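PDB 4MO9: periplasmic binding protein from Veillonella parvula, which probably captures a solute, perhaps a ferric siderophore, and hands it to a membrane ABC importer. Local coordinates for residues A[96-101]-A[108-113]; A[118-123]-A[162-167]; A[200-205]-A[332-337]; A[265-268]-A[272-275]; A[326-331]-A[345-350]. All blocks are in the same frame, centred on the assembly; numbering follows the deposited sequence.

Interaction 1: A[96-101]-A[108-113]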
# COMPACT_ATOMS: atom_id res chain seq x y z
N PRO A 96 10.73 10.46 19.22
CA PRO A 96 11.05 11.75 18.59
C PRO A 96 10.60 11.79 17.13
O PRO A 96 10.80 10.81 16.40
CB PRO A 96 12.57 11.81 18.69
CG PRO A 96 12.87 11.06 19.96
CD PRO A 96 11.86 9.94 20.00
N VAL A 97 9.98 12.89 16.72
CA VAL A 97 9.45 13.04 15.37
C VAL A 97 10.52 13.57 14.42
O VAL A 97 11.32 14.43 14.81
CB VAL A 97 8.22 13.98 15.39
CG1 VAL A 97 7.78 14.34 13.98
CG2 VAL A 97 7.07 13.33 16.15
N VAL A 98 10.58 13.05 13.19
CA VAL A 98 11.49 13.59 12.17
C VAL A 98 10.71 14.04 10.93
O VAL A 98 9.60 13.58 10.67
CB VAL A 98 12.56 12.56 11.72
CG1 VAL A 98 13.46 12.18 12.87
CG2 VAL A 98 11.90 11.31 11.13
N GLY A 99 11.30 14.95 10.15
CA GLY A 99 10.66 15.40 8.93
C GLY A 99 10.64 14.31 7.87
O GLY A 99 11.11 13.19 8.10
N THR A 100 10.09 14.64 6.70
CA THR A 100 10.05 13.71 5.59
C THR A 100 10.92 14.23 4.43
O THR A 100 10.85 15.41 4.10
CB THR A 100 8.59 13.46 5.14
OG1 THR A 100 7.91 12.71 6.16
CG2 THR A 100 8.53 12.68 3.85
N ILE A 101 11.74 13.36 3.86
CA ILE A 101 12.59 13.70 2.71
C ILE A 101 11.72 14.25 1.58
O ILE A 101 10.71 13.64 1.24
CB ILE A 101 13.34 12.46 2.16
CG1 ILE A 101 14.35 11.94 3.19
CG2 ILE A 101 14.04 12.77 0.84
CD1 ILE A 101 15.53 12.87 3.38
N ALA A 108 18.30 17.45 8.33
CA ALA A 108 19.33 16.41 8.44
C ALA A 108 20.04 16.43 9.79
O ALA A 108 20.30 15.37 10.38
CB ALA A 108 20.33 16.54 7.31
N GLU A 109 20.34 17.62 10.29
CA GLU A 109 21.02 17.77 11.58
C GLU A 109 20.16 17.25 12.74
O GLU A 109 20.69 16.69 13.71
CB GLU A 109 21.41 19.24 11.81
CG GLU A 109 22.58 19.74 10.95
CD GLU A 109 22.21 19.92 9.48
OE1 GLU A 109 21.03 20.17 9.19
OE2 GLU A 109 23.11 19.79 8.62
N GLN A 110 18.85 17.43 12.65
CA GLN A 110 17.94 16.94 13.69
C GLN A 110 17.93 15.41 13.69
O GLN A 110 17.89 14.78 14.75
CB GLN A 110 16.52 17.48 13.46
CG GLN A 110 15.51 17.13 14.56
CD GLN A 110 14.66 15.91 14.22
OE1 GLN A 110 14.01 15.33 15.10
NE2 GLN A 110 14.65 15.52 12.95
N VAL A 111 17.99 14.83 12.51
CA VAL A 111 18.02 13.38 12.39
C VAL A 111 19.33 12.80 12.90
O VAL A 111 19.33 11.85 13.70
CB VAL A 111 17.79 12.93 10.94
CG1 VAL A 111 17.92 11.42 10.84
CG2 VAL A 111 16.42 13.40 10.45
N VAL A 112 20.45 13.37 12.46
CA VAL A 112 21.79 12.96 12.92
C VAL A 112 21.87 13.01 14.44
O VAL A 112 22.53 12.18 15.07
CB VAL A 112 22.90 13.85 12.30
CG1 VAL A 112 24.26 13.56 12.92
CG2 VAL A 112 22.95 13.66 10.79
N ALA A 113 21.17 13.97 15.04
CA ALA A 113 21.19 14.16 16.48
C ALA A 113 20.48 13.04 17.24
O ALA A 113 20.59 12.94 18.46
CB ALA A 113 20.59 15.50 16.83
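Val98 meets two successive residues of helix 108-112, Gln110 and Val111, and the contact is a small example of an extended loop laid against a helix through one aliphatic residue, with a glutamine amide beside the loop backbone. The apolar part is carried by a single methyl. CG1 of Val98 is turned toward the helix by a first torsion of -63°, which sets it anti to the carbonyl carbon, and it comes to 4.0 Å from Val111 CG2. The same methyl lies against the amide end of Gln110, whose chain crosses the valine at about a right angle.

The polar part belongs to Gln110. Its chain leaves the helix with CG anti to the backbone N and then bends at chi2 (-97°), which brings the terminal amide up to the loop backbone. As modelled, Gln110 OE1 lies 2.9 Å from Val97 O, two acceptors facing each other; the amide has probably been built the wrong way round, and in the other orientation the pair may be a hydrogen bond. A leucine in place of Gln110 would probably leave the carbonyl of Val97 without the amide that now faces it. Within the helix, Val112 N bonds to Ala108 O at 2.9 Å.

Backbone bonds from Pro96 and Val98 tie the loop to Met70, just past strand 67-69. Val42 of strand 41-42 lies against both Val98 and Val111, while Ala108 and Val112 pack on helix 134-139, where Glu109 forms a salt bridge with Lys136.

Interaction 2: A[118-123]-A[162-167]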
# COMPACT_ATOMS: atom_id res chain seq x y z
N VAL A 118 20.34 3.06 11.10
CA VAL A 118 19.93 2.78 9.73
C VAL A 118 18.67 3.55 9.34
O VAL A 118 17.78 3.80 10.16
CB VAL A 118 19.71 1.26 9.49
CG1 VAL A 118 18.51 0.78 10.24
CG2 VAL A 118 19.50 0.96 8.01
N ILE A 119 18.60 3.95 8.07
CA ILE A 119 17.37 4.50 7.52
C ILE A 119 17.02 3.69 6.28
O ILE A 119 17.89 3.46 5.43
CB ILE A 119 17.55 6.01 7.19
CG1 ILE A 119 16.30 6.58 6.53
CG2 ILE A 119 18.75 6.26 6.29
CD1 ILE A 119 16.41 8.08 6.35
N PHE A 120 15.77 3.23 6.20
CA PHE A 120 15.28 2.51 5.02
C PHE A 120 14.60 3.50 4.09
O PHE A 120 13.73 4.28 4.52
CB PHE A 120 14.29 1.40 5.41
CG PHE A 120 14.86 0.36 6.34
CD1 PHE A 120 15.60 -0.72 5.85
CD2 PHE A 120 14.68 0.48 7.72
CE1 PHE A 120 16.14 -1.67 6.71
CE2 PHE A 120 15.24 -0.49 8.59
CZ PHE A 120 15.96 -1.56 8.09
N ILE A 121 15.00 3.48 2.82
CA ILE A 121 14.48 4.45 1.86
C ILE A 121 13.85 3.75 0.67
O ILE A 121 14.51 2.97 -0.01
CB ILE A 121 15.60 5.38 1.35
CG1 ILE A 121 16.18 6.20 2.50
CG2 ILE A 121 15.07 6.31 0.24
CD1 ILE A 121 15.24 7.33 2.99
N PRO A 122 12.56 4.02 0.40
CA PRO A 122 11.98 3.44 -0.81
C PRO A 122 12.69 3.95 -2.07
O PRO A 122 13.15 5.10 -2.12
CB PRO A 122 10.53 3.96 -0.78
CG PRO A 122 10.24 4.15 0.70
CD PRO A 122 11.55 4.70 1.24
N VAL A 123 12.82 3.08 -3.07
CA VAL A 123 13.41 3.47 -4.35
C VAL A 123 12.74 4.70 -4.96
O VAL A 123 13.41 5.56 -5.54
CB VAL A 123 13.40 2.28 -5.35
CG1 VAL A 123 13.64 2.74 -6.78
CG2 VAL A 123 14.46 1.24 -4.93
N GLU A 162 13.42 -9.35 3.08
CA GLU A 162 14.63 -10.03 3.52
C GLU A 162 15.66 -9.03 4.07
O GLU A 162 16.28 -9.28 5.12
CB GLU A 162 15.17 -10.86 2.35
CG GLU A 162 16.60 -11.37 2.44
CD GLU A 162 17.06 -11.91 1.09
OE1 GLU A 162 18.20 -11.61 0.69
OE2 GLU A 162 16.26 -12.61 0.43
N ALA A 163 15.81 -7.89 3.39
CA ALA A 163 16.79 -6.88 3.81
C ALA A 163 16.43 -6.24 5.17
O ALA A 163 17.30 -6.05 6.03
CB ALA A 163 16.97 -5.81 2.74
N ILE A 164 15.15 -5.92 5.35
CA ILE A 164 14.69 -5.31 6.59
C ILE A 164 14.82 -6.31 7.73
O ILE A 164 15.29 -5.96 8.83
CB ILE A 164 13.23 -4.83 6.49
CG1 ILE A 164 13.10 -3.75 5.40
CG2 ILE A 164 12.75 -4.28 7.84
CD1 ILE A 164 11.67 -3.29 5.14
N GLY A 165 14.44 -7.56 7.49
CA GLY A 165 14.60 -8.60 8.49
C GLY A 165 16.05 -8.83 8.90
O GLY A 165 16.36 -8.96 10.10
N LYS A 166 16.95 -8.90 7.92
CA LYS A 166 18.34 -9.17 8.25
C LYS A 166 18.95 -8.00 9.02
O LYS A 166 19.74 -8.19 9.94
CB LYS A 166 19.15 -9.49 6.98
CG LYS A 166 20.56 -10.02 7.28
CD LYS A 166 21.20 -10.61 6.04
CE LYS A 166 22.49 -11.35 6.40
NZ LYS A 166 23.17 -11.84 5.17
N ALA A 167 18.56 -6.78 8.64
CA ALA A 167 19.02 -5.58 9.34
C ALA A 167 18.61 -5.60 10.82
O ALA A 167 19.36 -5.14 11.69
CB ALA A 167 18.48 -4.34 8.65
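Phe120 reaches from its strand to Ile164 and Ala167 of helix 154-168, three residues apart on the helix, and nothing polar passes between the two segments. The contact illustrates how one large aromatic can fill the layer between a sheet and a helix.

All of the packing is apolar, and the ring is met in two different ways. Ile164 covers one face: its CG2 lies over the ring, and its CG1 comes within 3.9 Å of Phe120 CE1. Ala167 instead approaches in the ring plane, its CB 3.8 Å from Phe120 CZ, so that the far edge of the ring abuts the helix. The phenyl group takes this position with CG anti to the carbonyl carbon (chi1 -59°), pointing away from the strand. Ile145 of the adjacent strand and Ile55 of helix 52-59 also touch the ring.

No backbone hydrogen bond crosses the contact: Lys166 N bonds to Glu162 O at 2.9 Å within the helix, while Val118, Ile119 and Ile121 bond to the neighbouring strands 41-42 and 143-147. A helix packed by buried aliphatic and aromatic residues against an inner strand of a parallel sheet is the layered alpha/beta architecture of a periplasmic binding protein lobe.

Interaction 3: A[200-205]-A[332-337]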
# COMPACT_ATOMS: atom_id res chain seq x y z
N PRO A 200 -11.92 -8.99 -18.56
CA PRO A 200 -12.96 -7.99 -18.30
C PRO A 200 -12.37 -6.59 -18.38
O PRO A 200 -11.23 -6.38 -17.94
CB PRO A 200 -13.42 -8.30 -16.88
CG PRO A 200 -12.33 -9.06 -16.27
CD PRO A 200 -11.65 -9.83 -17.38
N THR A 201 -13.12 -5.67 -18.96
CA THR A 201 -12.73 -4.27 -19.01
C THR A 201 -13.05 -3.65 -17.66
O THR A 201 -14.08 -3.95 -17.05
CB THR A 201 -13.47 -3.50 -20.13
OG1 THR A 201 -14.88 -3.74 -20.03
CG2 THR A 201 -12.97 -3.95 -21.50
N VAL A 202 -12.16 -2.79 -17.17
CA VAL A 202 -12.35 -2.19 -15.85
C VAL A 202 -12.06 -0.69 -15.84
O VAL A 202 -11.07 -0.23 -16.43
CB VAL A 202 -11.51 -2.93 -14.77
CG1 VAL A 202 -10.03 -2.92 -15.13
CG2 VAL A 202 -11.72 -2.32 -13.40
N TYR A 203 -12.94 0.08 -15.20
CA TYR A 203 -12.66 1.48 -14.93
C TYR A 203 -12.23 1.63 -13.47
O TYR A 203 -12.94 1.18 -12.57
CB TYR A 203 -13.87 2.38 -15.25
CG TYR A 203 -13.70 3.79 -14.71
CD1 TYR A 203 -12.59 4.55 -15.07
CD2 TYR A 203 -14.62 4.34 -13.84
CE1 TYR A 203 -12.40 5.83 -14.56
CE2 TYR A 203 -14.45 5.61 -13.32
CZ TYR A 203 -13.34 6.35 -13.69
OH TYR A 203 -13.15 7.63 -13.20
N LEU A 204 -11.07 2.25 -13.25
CA LEU A 204 -10.49 2.38 -11.92
C LEU A 204 -10.47 3.84 -11.50
O LEU A 204 -10.08 4.70 -12.29
CB LEU A 204 -9.05 1.86 -11.92
CG LEU A 204 -8.77 0.42 -12.37
CD1 LEU A 204 -7.26 0.21 -12.55
CD2 LEU A 204 -9.30 -0.57 -11.35
N GLU A 205 -10.90 4.14 -10.28
CA GLU A 205 -10.88 5.53 -9.84
C GLU A 205 -10.61 5.61 -8.34
O GLU A 205 -11.19 4.84 -7.56
CB GLU A 205 -12.20 6.26 -10.17
CG GLU A 205 -12.16 7.76 -9.84
CD GLU A 205 -13.52 8.45 -9.93
OE1 GLU A 205 -14.30 8.16 -10.87
OE2 GLU A 205 -13.82 9.32 -9.07
N LYS A 332 -9.68 -12.20 -7.97
CA LYS A 332 -10.97 -12.78 -7.58
C LYS A 332 -12.15 -11.94 -8.09
O LYS A 332 -13.21 -12.49 -8.42
CB LYS A 332 -11.04 -12.97 -6.06
CG LYS A 332 -12.32 -13.59 -5.52
CD LYS A 332 -12.22 -13.73 -3.99
CE LYS A 332 -13.38 -14.50 -3.38
NZ LYS A 332 -13.30 -15.97 -3.58
N THR A 333 -11.96 -10.62 -8.17
CA THR A 333 -13.03 -9.74 -8.66
C THR A 333 -13.21 -9.92 -10.16
O THR A 333 -14.34 -10.03 -10.67
CB THR A 333 -12.70 -8.26 -8.36
OG1 THR A 333 -12.70 -8.05 -6.94
CG2 THR A 333 -13.71 -7.30 -9.02
N PHE A 334 -12.09 -9.96 -10.88
CA PHE A 334 -12.10 -10.15 -12.32
C PHE A 334 -12.50 -11.56 -12.74
O PHE A 334 -13.17 -11.74 -13.75
CB PHE A 334 -10.74 -9.79 -12.93
CG PHE A 334 -10.27 -8.40 -12.58
CD1 PHE A 334 -11.19 -7.37 -12.41
CD2 PHE A 334 -8.91 -8.12 -12.41
CE1 PHE A 334 -10.77 -6.09 -12.08
CE2 PHE A 334 -8.49 -6.84 -12.08
CZ PHE A 334 -9.43 -5.82 -11.92
N TYR A 335 -12.08 -12.57 -11.96
CA TYR A 335 -12.34 -13.97 -12.31
C TYR A 335 -12.87 -14.79 -11.12
O TYR A 335 -12.16 -15.66 -10.60
CB TYR A 335 -11.05 -14.61 -12.85
CG TYR A 335 -10.48 -13.92 -14.07
CD1 TYR A 335 -9.43 -13.02 -13.95
CD2 TYR A 335 -10.99 -14.16 -15.35
CE1 TYR A 335 -8.90 -12.37 -15.05
CE2 TYR A 335 -10.46 -13.52 -16.47
CZ TYR A 335 -9.41 -12.63 -16.31
OH TYR A 335 -8.87 -11.99 -17.41
N PRO A 336 -14.12 -14.52 -10.70
CA PRO A 336 -14.72 -15.06 -9.47
C PRO A 336 -14.70 -16.59 -9.37
O PRO A 336 -14.35 -17.13 -8.31
CB PRO A 336 -16.18 -14.57 -9.55
CG PRO A 336 -16.10 -13.31 -10.34
CD PRO A 336 -15.01 -13.54 -11.36
N GLU A 337 -15.06 -17.27 -10.45
CA GLU A 337 -15.15 -18.73 -10.44
C GLU A 337 -13.77 -19.39 -10.44
O GLU A 337 -13.64 -20.54 -10.00
CB GLU A 337 -15.98 -19.23 -11.62
CG GLU A 337 -17.41 -18.70 -11.64
CD GLU A 337 -18.29 -19.33 -10.56
OE1 GLU A 337 -19.32 -18.72 -10.21
OE2 GLU A 337 -17.95 -20.44 -10.08
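Pro200 sits with its ring against Phe334 and Tyr335, the last residue of helix 324-334 and the first to leave it. Two atoms of the pyrrolidine divide the work: CG is 3.8 Å from Phe334 CB, and CD is 3.7 Å from Tyr335 CZ. Phe334 has its CG anti to the carbonyl carbon (chi1 -55°), which carries the ring along the strand from Pro200 to Val202. There CE1 of Phe334 comes to 4.1 Å from Val202 CG2, the two side chains crossing at about a right angle. Val202 offers this methyl because its first torsion (57°) puts CG2 anti to the backbone N.

Strand 201-206 is an inner strand of the mixed sheet in the second alpha/beta lobe, and the contact joins the start of that strand to the C-terminal end of a helix on the sheet's face. Ile259 of the adjoining strand touches Pro200, Val202 and Phe334 alike.

With a glycine in place of Pro200, the end of the helix is likely to face a gap, Phe334 CB and the Tyr335 ring having lost the surface they rest on. Tyr335 is also fixed at its far end, where the hydroxyl bonds to Gly232 O. Tyr203, on the strand face turned from the helix, donates its hydroxyl to Glu205 OE1 at 2.7 Å, meeting the anti side of the carboxylate from 33° out of its plane; that carboxylate also forms a salt bridge with Arg296.

Interaction 4: A[265-268]-A[272-275]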
# COMPACT_ATOMS: atom_id res chain seq x y z
N SER A 265 -10.64 5.22 1.25
CA SER A 265 -9.61 5.44 2.27
C SER A 265 -10.16 6.36 3.34
O SER A 265 -11.37 6.60 3.40
CB SER A 265 -8.36 6.07 1.65
OG SER A 265 -7.25 5.96 2.54
N TYR A 266 -9.27 6.89 4.17
CA TYR A 266 -9.68 7.82 5.21
C TYR A 266 -9.42 9.25 4.74
O TYR A 266 -8.28 9.73 4.77
CB TYR A 266 -8.92 7.53 6.52
CG TYR A 266 -9.35 8.41 7.68
CD1 TYR A 266 -10.61 8.28 8.23
CD2 TYR A 266 -8.49 9.36 8.21
CE1 TYR A 266 -11.02 9.08 9.29
CE2 TYR A 266 -8.88 10.18 9.27
CZ TYR A 266 -10.15 10.02 9.81
OH TYR A 266 -10.56 10.81 10.86
N TRP A 267 -10.49 9.92 4.27
CA TRP A 267 -10.42 11.29 3.78
C TRP A 267 -11.47 12.15 4.48
O TRP A 267 -12.47 12.54 3.86
CB TRP A 267 -10.64 11.35 2.25
CG TRP A 267 -9.55 10.72 1.42
CD1 TRP A 267 -8.23 11.08 1.39
CD2 TRP A 267 -9.69 9.64 0.49
NE1 TRP A 267 -7.54 10.28 0.51
CE2 TRP A 267 -8.41 9.39 -0.06
CE3 TRP A 267 -10.77 8.85 0.07
CZ2 TRP A 267 -8.19 8.38 -1.01
CZ3 TRP A 267 -10.55 7.85 -0.86
CH2 TRP A 267 -9.27 7.62 -1.40
N PRO A 268 -11.23 12.49 5.76
CA PRO A 268 -12.24 13.17 6.59
C PRO A 268 -12.60 14.57 6.11
O PRO A 268 -13.65 15.09 6.50
CB PRO A 268 -11.58 13.23 7.97
CG PRO A 268 -10.09 13.16 7.69
CD PRO A 268 -9.96 12.28 6.48
N THR A 272 -18.07 13.16 1.24
CA THR A 272 -18.66 12.21 0.29
C THR A 272 -17.65 11.26 -0.33
O THR A 272 -18.00 10.48 -1.23
CB THR A 272 -19.37 12.93 -0.85
OG1 THR A 272 -18.41 13.71 -1.58
CG2 THR A 272 -20.49 13.81 -0.33
N SER A 273 -16.39 11.31 0.12
CA SER A 273 -15.38 10.41 -0.43
C SER A 273 -15.70 8.97 -0.03
O SER A 273 -16.34 8.72 1.00
CB SER A 273 -13.97 10.81 0.02
OG SER A 273 -13.79 10.73 1.43
N MSE A 274 -15.29 8.01 -0.86
CA MSE A 274 -15.45 6.60 -0.50
C MSE A 274 -14.63 6.31 0.74
O MSE A 274 -13.42 6.56 0.77
CB MSE A 274 -14.96 5.71 -1.64
CG MSE A 274 -15.10 4.24 -1.34
SE MSE A 274 -16.96 3.79 -0.99
CE MSE A 274 -16.57 2.05 -0.17
N ARG A 275 -15.29 5.77 1.77
CA ARG A 275 -14.66 5.52 3.06
C ARG A 275 -14.36 4.03 3.30
O ARG A 275 -15.27 3.19 3.27
CB ARG A 275 -15.54 6.06 4.20
CG ARG A 275 -15.01 5.76 5.61
CD ARG A 275 -13.70 6.52 5.92
NE ARG A 275 -13.94 7.95 6.09
CZ ARG A 275 -14.27 8.52 7.25
NH1 ARG A 275 -14.40 7.77 8.34
NH2 ARG A 275 -14.48 9.83 7.32
O HOH W 1 -12.97 8.79 3.30
O HOH W 2 -14.76 11.34 4.82
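Arg275 folds back over the loop so that its guanidinium lies beside Tyr266. The planes are 68° apart: Tyr266 CD1 stands over the centre of one guanidinium face, while Arg275 NH1 lies at the edge of the phenol ring, 3.7 Å from Tyr266 CE1. Bends at chi2 and chi3 curl the arginine into this place. Next to it the backbones join directly, Ser265 N donating to Met274 O at 3.1 Å in a fairly straight bond (161°).

Two waters in the guanidinium plane fill in between the segments. One bonds to Arg275 NE, 3.1 Å away, and also to Ser265 O, Trp267 N and Ser273 OG; the other links Arg275 NH2 to Trp267 O. The Trp267 ring rests one face on Ser265 CB, and its CE3 approaches Ser273 CB at 3.8 Å.

A second shell sets these groups: Arg275 NH1 bonds to Glu279 O, and Ser273 OG to Lys270 O. The loop lies between strand 259-263 and helix 282-295, against which selenomethionine Met274 packs through Leu288 and Leu289, whereas Tyr266 touches Ala79 and Asp80 of helix 79-88 and its hydroxyl bonds to Lys83.

Interaction 5: A[326-331]-A[345-350]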
# COMPACT_ATOMS: atom_id res chain seq x y z
N VAL A 326 -4.30 -7.48 -2.07
CA VAL A 326 -4.79 -6.69 -3.20
C VAL A 326 -4.71 -7.51 -4.49
O VAL A 326 -5.63 -7.49 -5.31
CB VAL A 326 -4.00 -5.40 -3.39
CG1 VAL A 326 -4.50 -4.63 -4.60
CG2 VAL A 326 -4.11 -4.53 -2.14
N PHE A 327 -3.60 -8.23 -4.66
CA PHE A 327 -3.45 -9.13 -5.81
C PHE A 327 -4.61 -10.12 -5.83
O PHE A 327 -5.22 -10.35 -6.88
CB PHE A 327 -2.11 -9.90 -5.73
CG PHE A 327 -0.91 -9.13 -6.25
CD1 PHE A 327 -0.21 -8.26 -5.41
CD2 PHE A 327 -0.46 -9.31 -7.55
CE1 PHE A 327 0.91 -7.57 -5.88
CE2 PHE A 327 0.67 -8.62 -8.03
CZ PHE A 327 1.36 -7.75 -7.18
N GLU A 328 -4.92 -10.69 -4.67
CA GLU A 328 -6.03 -11.64 -4.57
C GLU A 328 -7.39 -11.00 -4.84
O GLU A 328 -8.22 -11.57 -5.56
CB GLU A 328 -6.03 -12.29 -3.18
CG GLU A 328 -4.85 -13.22 -2.91
CD GLU A 328 -4.99 -13.93 -1.58
OE1 GLU A 328 -5.59 -13.33 -0.65
OE2 GLU A 328 -4.54 -15.09 -1.46
N TYR A 329 -7.61 -9.82 -4.29
CA TYR A 329 -8.89 -9.12 -4.48
C TYR A 329 -9.15 -8.79 -5.94
O TYR A 329 -10.26 -8.94 -6.44
CB TYR A 329 -8.94 -7.84 -3.65
CG TYR A 329 -10.30 -7.17 -3.70
CD1 TYR A 329 -10.49 -5.97 -4.37
CD2 TYR A 329 -11.39 -7.75 -3.07
CE1 TYR A 329 -11.75 -5.36 -4.40
CE2 TYR A 329 -12.65 -7.15 -3.09
CZ TYR A 329 -12.82 -5.95 -3.76
OH TYR A 329 -14.07 -5.37 -3.79
N LEU A 330 -8.12 -8.32 -6.64
CA LEU A 330 -8.29 -7.94 -8.04
C LEU A 330 -8.57 -9.18 -8.89
O LEU A 330 -9.49 -9.18 -9.70
CB LEU A 330 -7.07 -7.19 -8.56
CG LEU A 330 -6.85 -5.78 -8.02
CD1 LEU A 330 -5.46 -5.30 -8.41
CD2 LEU A 330 -7.92 -4.83 -8.55
N ALA A 331 -7.79 -10.24 -8.69
CA ALA A 331 -7.96 -11.46 -9.50
C ALA A 331 -9.29 -12.15 -9.24
O ALA A 331 -9.96 -12.63 -10.17
CB ALA A 331 -6.80 -12.42 -9.23
N GLU A 345 -10.06 -10.86 2.07
CA GLU A 345 -10.25 -10.29 3.40
C GLU A 345 -9.57 -11.16 4.46
O GLU A 345 -8.94 -10.65 5.39
CB GLU A 345 -11.73 -10.08 3.74
CG GLU A 345 -11.90 -9.05 4.85
CD GLU A 345 -13.27 -9.04 5.48
OE1 GLU A 345 -14.23 -9.56 4.87
OE2 GLU A 345 -13.37 -8.49 6.61
N ALA A 346 -9.71 -12.47 4.33
CA ALA A 346 -9.08 -13.39 5.27
C ALA A 346 -7.55 -13.27 5.20
O ALA A 346 -6.86 -13.39 6.23
CB ALA A 346 -9.52 -14.81 5.00
N THR A 347 -7.02 -13.03 4.00
CA THR A 347 -5.56 -12.83 3.85
C THR A 347 -5.07 -11.61 4.63
O THR A 347 -4.05 -11.68 5.33
CB THR A 347 -5.18 -12.66 2.38
OG1 THR A 347 -5.37 -13.92 1.70
CG2 THR A 347 -3.73 -12.21 2.25
N LEU A 348 -5.77 -10.48 4.51
CA LEU A 348 -5.39 -9.28 5.24
C LEU A 348 -5.50 -9.52 6.75
O LEU A 348 -4.55 -9.24 7.50
CB LEU A 348 -6.23 -8.07 4.81
CG LEU A 348 -5.82 -6.71 5.40
CD1 LEU A 348 -4.38 -6.34 5.01
CD2 LEU A 348 -6.78 -5.61 4.97
N LYS A 349 -6.64 -10.03 7.18
CA LYS A 349 -6.86 -10.36 8.60
C LYS A 349 -5.77 -11.30 9.13
O LYS A 349 -5.24 -11.11 10.24
CB LYS A 349 -8.26 -10.98 8.80
CG LYS A 349 -8.51 -11.44 10.23
CD LYS A 349 -9.88 -12.05 10.42
CE LYS A 349 -9.99 -12.64 11.82
NZ LYS A 349 -9.67 -11.63 12.86
N GLU A 350 -5.43 -12.31 8.34
CA GLU A 350 -4.43 -13.28 8.76
C GLU A 350 -3.04 -12.63 8.87
O GLU A 350 -2.27 -12.97 9.77
CB GLU A 350 -4.40 -14.47 7.81
CG GLU A 350 -3.57 -15.64 8.29
CD GLU A 350 -3.70 -16.85 7.39
OE1 GLU A 350 -4.63 -16.88 6.55
OE2 GLU A 350 -2.87 -17.78 7.53
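Thr347 and Glu328 are the two residues by which helices 344-355 and 324-334 touch here, and the pair is an instructive case of a helix contact made by one polar bond in place of interlocked apolar side chains. Along the second helix, Glu345 comes first and turns from the partner, its OE2 making a weak hydrogen bond with Tyr360 OH. Ala346 follows, its backbone N bonded to Asp343 OD1 near the start of the helix.

Thr347 then faces the other helix, its CA 8.5 Å from that of Glu328. Its OG1 donates to Glu328 OE1; the modelled separation of 2.4 Å is very short, and its exact value is doubtful. The hydroxyl is aimed at the partner by chi1 of -69°, which sets OG1 anti to the carbonyl carbon, and CG2 lies alongside, 3.6 Å from Glu328 OE1. Glu328 spans the gap with its chain extended beyond CG, the two side chains meeting at a slant. Arg184 of helix 171-194 touches Glu328 and gives Thr347 OG1 a weak hydrogen bond, so its positive charge would tend to stabilise the buried carboxylate.

Leu348 turns to Trp364, and Lys349 forms a long, weak ion pair with Asp353. Glu350 comes back to the same side as Thr347 through a long, weak ion pair with Arg184. The contact thus gathers two C-terminal helices beside the long helix 171-194, whose run between the lobes is consistent with the rigid helical connection of TroA-like binding proteins.

Overall arrangement
The five contacts divide between two lobes. Interactions 1 and 2 belong to the first, their centres 18 Å apart, helix 108-112 leading along the chain into strand 118-122. Interactions 3 and 5 lie in the second and share helix 324-334, with centres 14 Å apart; between interactions 2 and 3 the centres are 34 Å apart. Interaction 4 is nested in the chain loop closed by interaction 3, but faces the first lobe. The bound trimethylamine oxide, in a pocket of Trp45, Ala48, Ser73 and Arg78, is about 10 Å from the Trp267 side chain of interaction 4 and about 14 Å from that of Phe120 in interaction 2, consistent with a cleft between the lobes.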